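Local coordinates for protein transcriptional regulator fur family (Xanthomonas campestris pv. campestris, PDB 7DH8) that probably represses zinc-uptake genes as a dimeric Fur-family regulator that binds DNA when loaded with zinc, at residues R38-T43 / L87-A92; L99-A104 / F120-R125. All blocks are in the same frame, centred on the assembly; numbering follows the deposited sequence.

How the contacts relate
From the N terminus, the chain leaves helix 25-35, runs through 38-43 and enters helix 44-56; contact 1 is made when helix 80-92 returns to that loop, enclosing 43 residues that are mostly helical. Strand 96-99 then opens the wing hairpin, whose turn 99-104 meets 120-125 in contact 2 after a shorter excursion of 15 residues. The two loops follow one another in series, neither nested nor crossed. Contact 1 stays inside the winged-helix half, while contact 2 joins its wing to the sheet of the dimerisation half. Their centres lie 23 Å apart, and their nearest atoms are about 7 Å apart.

Contact 1: R38-T43 / L87-A92; sequences RGLRLT and LDFLMA
Within the helical part of the winged-helix domain, Leu40 and Leu42 of the loop between helices 25-35 and 44-56 meet Phe89 and Leu90 on helix 80-92. The centre of the contact is the rim of the Phe89 ring. CG of Phe89 lies trans to the backbone N (chi1 163°), which swings the ring off the helix toward the loop and presents its far edge. Leu40 comes to that edge in the ring plane, and with its CB rather than its methyls: Leu40 CB is 3.8 Å from Phe89 CE1. On the other side of the ring's tip, Leu42 CD1 comes up near the ring plane and stops 3.8 Å from Phe89 CE2, the two side chains crossing at about a right angle. The ring tip therefore sits between two leucines that are separated in sequence by Arg41.

In the Fur family, the helix leading into the wing, here 80-92, is the probable DNA-recognition helix, so this contact packs the loop ahead of helix 44-56 against it. Leu42 does double duty. The methyl that reaches the ring also lies 4.2 Å from Leu90 CD2, and Leu42 also packs on Val28, Val31 and Cys35 of helix 25-35. Leu90, buried, carries the hydrophobic layer onward to Val49 and Leu50 of helix 44-56. Arg46 of the same helix also takes part: it forms a cation-pi contact with Phe89, and its NH1 makes a weak hydrogen bond to Arg41 O. The backbone N of the same arginine is capped by OG1 of Thr43, the N-cap residue with which the loop turns into helix 44-56.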
loop_
_atom_site.group_PDB
_atom_site.type_symbol
_atom_site.label_atom_id
_atom_site.label_comp_id
_atom_site.label_asym_id
_atom_site.label_seq_id
_atom_site.Cartn_x
_atom_site.Cartn_y
_atom_site.Cartn_z
ATOM N N ARG A 38 13.434 25.194 -9.557
ATOM C CA ARG A 38 14.140 23.966 -9.951
ATOM C C ARG A 38 13.902 23.817 -11.446
ATOM O O ARG A 38 13.182 24.606 -12.039
ATOM C CB ARG A 38 13.805 22.753 -9.108
ATOM C CG ARG A 38 15.039 22.129 -8.486
ATOM C CD ARG A 38 15.849 21.390 -9.529
ATOM N NE ARG A 38 17.262 21.304 -9.207
ATOM C CZ ARG A 38 18.248 20.980 -10.049
ATOM N NH1 ARG A 38 18.012 20.703 -11.318
ATOM N NH2 ARG A 38 19.492 20.954 -9.619
ATOM N N GLY A 39 14.335 22.733 -12.052
ATOM C CA GLY A 39 14.164 22.653 -13.514
ATOM C C GLY A 39 12.742 22.889 -14.011
ATOM O O GLY A 39 12.592 23.635 -14.979
ATOM N N LEU A 40 11.719 22.432 -13.301
ATOM C CA LEU A 40 10.380 22.331 -13.899
ATOM C C LEU A 40 9.435 23.517 -13.978
ATOM O O LEU A 40 9.707 24.573 -13.404
ATOM C CB LEU A 40 9.786 21.184 -13.093
ATOM C CG LEU A 40 10.533 20.817 -11.818
ATOM C CD1 LEU A 40 9.580 20.598 -10.672
ATOM C CD2 LEU A 40 11.411 19.600 -12.027
ATOM N N ARG A 41 8.392 23.304 -14.765
ATOM C CA ARG A 41 7.297 24.283 -14.955
ATOM C C ARG A 41 5.862 23.762 -14.895
ATOM O O ARG A 41 5.582 22.724 -15.443
ATOM C CB ARG A 41 7.525 24.870 -16.344
ATOM C CG ARG A 41 8.281 26.193 -16.330
ATOM C CD ARG A 41 9.490 26.284 -17.256
ATOM N NE ARG A 41 9.062 26.240 -18.637
ATOM C CZ ARG A 41 9.669 25.549 -19.581
ATOM N NH1 ARG A 41 10.764 24.865 -19.299
ATOM N NH2 ARG A 41 9.174 25.557 -20.797
ATOM N N LEU A 42 4.987 24.534 -14.284
ATOM C CA LEU A 42 3.618 24.071 -14.085
ATOM C C LEU A 42 2.705 24.562 -15.205
ATOM O O LEU A 42 2.173 25.673 -15.139
ATOM C CB LEU A 42 3.138 24.536 -12.713
ATOM C CG LEU A 42 2.075 23.654 -12.031
ATOM C CD1 LEU A 42 2.664 22.349 -11.390
ATOM C CD2 LEU A 42 1.310 24.466 -11.011
ATOM N N THR A 43 2.529 23.719 -16.239
ATOM C CA THR A 43 1.622 24.023 -17.338
ATOM C C THR A 43 0.201 24.224 -16.810
ATOM O O THR A 43 -0.150 23.722 -15.740
ATOM C CB THR A 43 1.622 22.896 -18.382
ATOM O OG1 THR A 43 0.913 21.760 -17.872
ATOM C CG2 THR A 43 3.038 22.471 -18.779
ATOM N N LEU A 87 -0.642 14.215 -14.301
ATOM C CA LEU A 87 -0.628 13.495 -13.028
ATOM C C LEU A 87 0.729 12.845 -12.738
ATOM O O LEU A 87 1.247 12.962 -11.620
ATOM C CB LEU A 87 -1.740 12.446 -13.011
ATOM C CG LEU A 87 -2.004 11.705 -11.693
ATOM C CD1 LEU A 87 -2.379 12.643 -10.552
ATOM C CD2 LEU A 87 -3.119 10.736 -11.911
ATOM N N ASP A 88 1.315 12.128 -13.708
ATOM C CA ASP A 88 2.647 11.549 -13.487
ATOM C C ASP A 88 3.664 12.610 -13.052
ATOM O O ASP A 88 4.473 12.371 -12.155
ATOM C CB ASP A 88 3.169 10.883 -14.754
ATOM C CG ASP A 88 2.400 9.613 -15.130
ATOM O OD1 ASP A 88 1.892 8.901 -14.247
ATOM O OD2 ASP A 88 2.338 9.319 -16.339
ATOM N N PHE A 89 3.663 13.768 -13.719
ATOM C CA PHE A 89 4.582 14.839 -13.366
ATOM C C PHE A 89 4.388 15.250 -11.917
ATOM O O PHE A 89 5.352 15.327 -11.145
ATOM C CB PHE A 89 4.379 16.023 -14.309
ATOM C CG PHE A 89 4.968 17.300 -13.811
ATOM C CD1 PHE A 89 6.284 17.613 -14.079
ATOM C CD2 PHE A 89 4.207 18.189 -13.061
ATOM C CE1 PHE A 89 6.832 18.778 -13.613
ATOM C CE2 PHE A 89 4.748 19.360 -12.589
ATOM C CZ PHE A 89 6.062 19.662 -12.870
ATOM N N LEU A 90 3.132 15.494 -11.524
ATOM C CA LEU A 90 2.828 15.838 -10.144
ATOM C C LEU A 90 3.363 14.786 -9.173
ATOM O O LEU A 90 3.917 15.120 -8.121
ATOM C CB LEU A 90 1.314 16.027 -9.986
ATOM C CG LEU A 90 0.790 17.187 -10.840
ATOM C CD1 LEU A 90 -0.735 17.293 -10.763
ATOM C CD2 LEU A 90 1.443 18.504 -10.403
ATOM N N MET A 91 3.260 13.510 -9.527
ATOM C CA MET A 91 3.683 12.480 -8.585
ATOM C C MET A 91 5.206 12.385 -8.501
ATOM O O MET A 91 5.770 12.212 -7.407
ATOM C CB MET A 91 3.085 11.140 -8.995
ATOM C CG MET A 91 1.608 10.942 -8.566
ATOM S SD MET A 91 1.112 9.290 -9.082
ATOM C CE MET A 91 1.478 9.338 -10.820
ATOM N N ALA A 92 5.889 12.473 -9.642
ATOM C CA ALA A 92 7.331 12.249 -9.625
ATOM C C ALA A 92 8.034 13.352 -8.845
ATOM O O ALA A 92 9.062 13.104 -8.192
ATOM C CB ALA A 92 7.862 12.148 -11.059
#

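Contact 2: L99-A104 / F120-R125; sequences LESVNA and FLICDR. With ZN (zinc ion), chain C.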
loop_
_atom_site.group_PDB
_atom_site.type_symbol
_atom_site.label_atom_id
_atom_site.label_comp_id
_atom_site.label_asym_id
_atom_site.label_seq_id
_atom_site.Cartn_x
_atom_site.Cartn_y
_atom_site.Cartn_z
ATOM N N LEU A 99 -2.150 6.970 -3.049
ATOM C CA LEU A 99 -2.407 6.070 -1.918
ATOM C C LEU A 99 -2.645 4.667 -2.459
ATOM O O LEU A 99 -3.667 4.405 -3.087
ATOM C CB LEU A 99 -3.618 6.551 -1.142
ATOM C CG LEU A 99 -3.355 7.967 -0.587
ATOM C CD1 LEU A 99 -4.601 8.503 0.106
ATOM C CD2 LEU A 99 -2.083 7.985 0.354
ATOM N N GLU A 100 -1.724 3.751 -2.175
ATOM C CA GLU A 100 -1.813 2.444 -2.808
ATOM C C GLU A 100 -2.960 1.617 -2.303
ATOM O O GLU A 100 -3.480 0.797 -3.064
ATOM C CB GLU A 100 -0.516 1.662 -2.610
ATOM C CG GLU A 100 0.653 2.415 -3.086
ATOM C CD GLU A 100 0.839 2.271 -4.581
ATOM O OE1 GLU A 100 0.150 1.424 -5.164
ATOM O OE2 GLU A 100 1.675 3.006 -5.162
ATOM N N SER A 101 -3.366 1.769 -1.030
ATOM C CA SER A 101 -4.407 0.852 -0.571
ATOM C C SER A 101 -5.816 1.261 -1.001
ATOM O O SER A 101 -6.745 0.444 -0.868
ATOM C CB SER A 101 -4.372 0.687 0.960
ATOM O OG SER A 101 -4.654 1.903 1.594
ATOM N N VAL A 102 -6.024 2.487 -1.487
ATOM C CA VAL A 102 -7.336 2.870 -2.013
ATOM C C VAL A 102 -7.281 3.272 -3.476
ATOM O O VAL A 102 -8.310 3.651 -4.030
ATOM C CB VAL A 102 -8.004 3.997 -1.195
ATOM C CG1 VAL A 102 -8.452 3.482 0.164
ATOM C CG2 VAL A 102 -7.086 5.212 -1.087
ATOM N N ASN A 103 -6.105 3.215 -4.109
ATOM C CA ASN A 103 -5.916 3.502 -5.531
ATOM C C ASN A 103 -6.462 4.883 -5.873
ATOM O O ASN A 103 -7.317 5.042 -6.748
ATOM C CB ASN A 103 -6.520 2.370 -6.423
ATOM C CG ASN A 103 -6.114 2.508 -7.887
ATOM O OD1 ASN A 103 -5.098 3.124 -8.185
ATOM N ND2 ASN A 103 -6.930 1.979 -8.812
ATOM N N ALA A 104 -5.981 5.899 -5.134
ATOM C CA ALA A 104 -6.530 7.239 -5.236
ATOM C C ALA A 104 -5.421 8.230 -4.891
ATOM O O ALA A 104 -4.329 7.852 -4.442
ATOM C CB ALA A 104 -7.803 7.406 -4.347
ATOM N N PHE A 120 0.386 7.937 6.093
ATOM C CA PHE A 120 -0.978 8.405 5.928
ATOM C C PHE A 120 -1.885 7.640 6.859
ATOM O O PHE A 120 -1.754 6.412 6.959
ATOM C CB PHE A 120 -1.459 8.155 4.471
ATOM C CG PHE A 120 -0.819 9.055 3.515
ATOM C CD1 PHE A 120 0.380 8.692 2.927
ATOM C CD2 PHE A 120 -1.369 10.284 3.229
ATOM C CE1 PHE A 120 1.022 9.553 2.079
ATOM C CE2 PHE A 120 -0.713 11.147 2.373
ATOM C CZ PHE A 120 0.460 10.781 1.804
ATOM N N LEU A 121 -2.812 8.366 7.534
ATOM C CA LEU A 121 -3.920 7.765 8.261
ATOM C C LEU A 121 -5.121 7.788 7.328
ATOM O O LEU A 121 -5.554 8.861 6.913
ATOM C CB LEU A 121 -4.247 8.553 9.534
ATOM C CG LEU A 121 -3.062 8.872 10.474
ATOM C CD1 LEU A 121 -3.481 9.758 11.601
ATOM C CD2 LEU A 121 -2.413 7.543 10.943
ATOM N N ILE A 122 -5.657 6.630 6.990
ATOM C CA ILE A 122 -6.739 6.556 6.019
ATOM C C ILE A 122 -7.928 5.928 6.709
ATOM O O ILE A 122 -7.845 4.804 7.185
ATOM C CB ILE A 122 -6.326 5.772 4.759
ATOM C CG1 ILE A 122 -5.113 6.414 4.116
ATOM C CG2 ILE A 122 -7.489 5.764 3.683
ATOM C CD1 ILE A 122 -4.505 5.466 2.957
ATOM N N CYS A 123 -9.030 6.683 6.837
ATOM C CA CYS A 123 -10.154 6.160 7.582
ATOM C C CYS A 123 -10.826 5.112 6.711
ATOM O O CYS A 123 -11.114 5.375 5.547
ATOM C CB CYS A 123 -11.145 7.272 7.950
ATOM S SG CYS A 123 -12.588 6.667 8.796
ATOM N N ASP A 124 -11.126 3.954 7.298
ATOM C CA ASP A 124 -11.822 2.902 6.572
ATOM C C ASP A 124 -13.241 3.311 6.182
ATOM O O ASP A 124 -13.770 2.797 5.199
ATOM C CB ASP A 124 -11.896 1.634 7.421
ATOM C CG ASP A 124 -10.532 0.994 7.663
ATOM O OD1 ASP A 124 -9.551 1.297 6.938
ATOM O OD2 ASP A 124 -10.458 0.162 8.598
ATOM N N ARG A 125 -13.898 4.175 6.954
ATOM C CA ARG A 125 -15.334 4.392 6.744
ATOM C C ARG A 125 -15.616 5.624 5.866
ATOM O O ARG A 125 -16.363 5.535 4.887
ATOM C CB ARG A 125 -16.018 4.496 8.110
ATOM C CG ARG A 125 -17.577 4.808 8.025
ATOM C CD ARG A 125 -18.275 4.536 9.345
ATOM N NE ARG A 125 -17.854 3.265 9.904
ATOM C CZ ARG A 125 -17.746 3.060 11.208
ATOM N NH1 ARG A 125 -18.058 4.054 12.033
ATOM N NH2 ARG A 125 -17.326 1.880 11.680
HETATM ZN ZN ZN C . -13.737 8.689 9.095
#
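Ile122 meets Leu99, Ser101 and Val102 where the wing of the winged-helix domain leans on the central strand, 119-123, of the dimerisation-domain sheet. Start at Ile122 CB, where the side chain forks toward the hairpin turn. One branch ends at once in CG2, which lies 4.3 Å from Val102 CG1. The other leaves through CG1, trans to the carbonyl carbon (chi1 -58°), and continues extended to CD1. That terminal methyl lies 3.8 Å from Ser101 OG and 4.2 Å from Leu99 CD1, with the isoleucine and leucine side chains sliding past each other in opposite directions. The hydroxyl it touches is not left without a polar partner: Ser101 OG is hydrogen-bonded to Glu158 OE1 on the neighbouring strand 151-160.

The hairpin that offers these three residues closes with a G1 beta bulge, Asn103 and Ala104 both facing Leu99. At its tip, Glu100 and Ser101 also pack against Ser101 and Glu100 of the second subunit.

Two zinc sites flank the packing. Right after Ile122 comes Cys123, whose SG binds a zinc ion at 2.3 Å together with Cys126, Cys163 and Cys166; the same sulfur accepts a hydrogen bond from Arg125 N at 3.4 Å, with an N-H...S angle of 155°. Toward the other site, formed by His97, Cys108, His116 and Glu131, lies Phe120, which touches Glu131 and meets the His97 ring edge-to-face. Leu99 covers one face of that phenylalanine in a CH-pi contact: its CD2 stands 3.6 Å from the centroid of the Phe120 ring and just 11° off the ring normal.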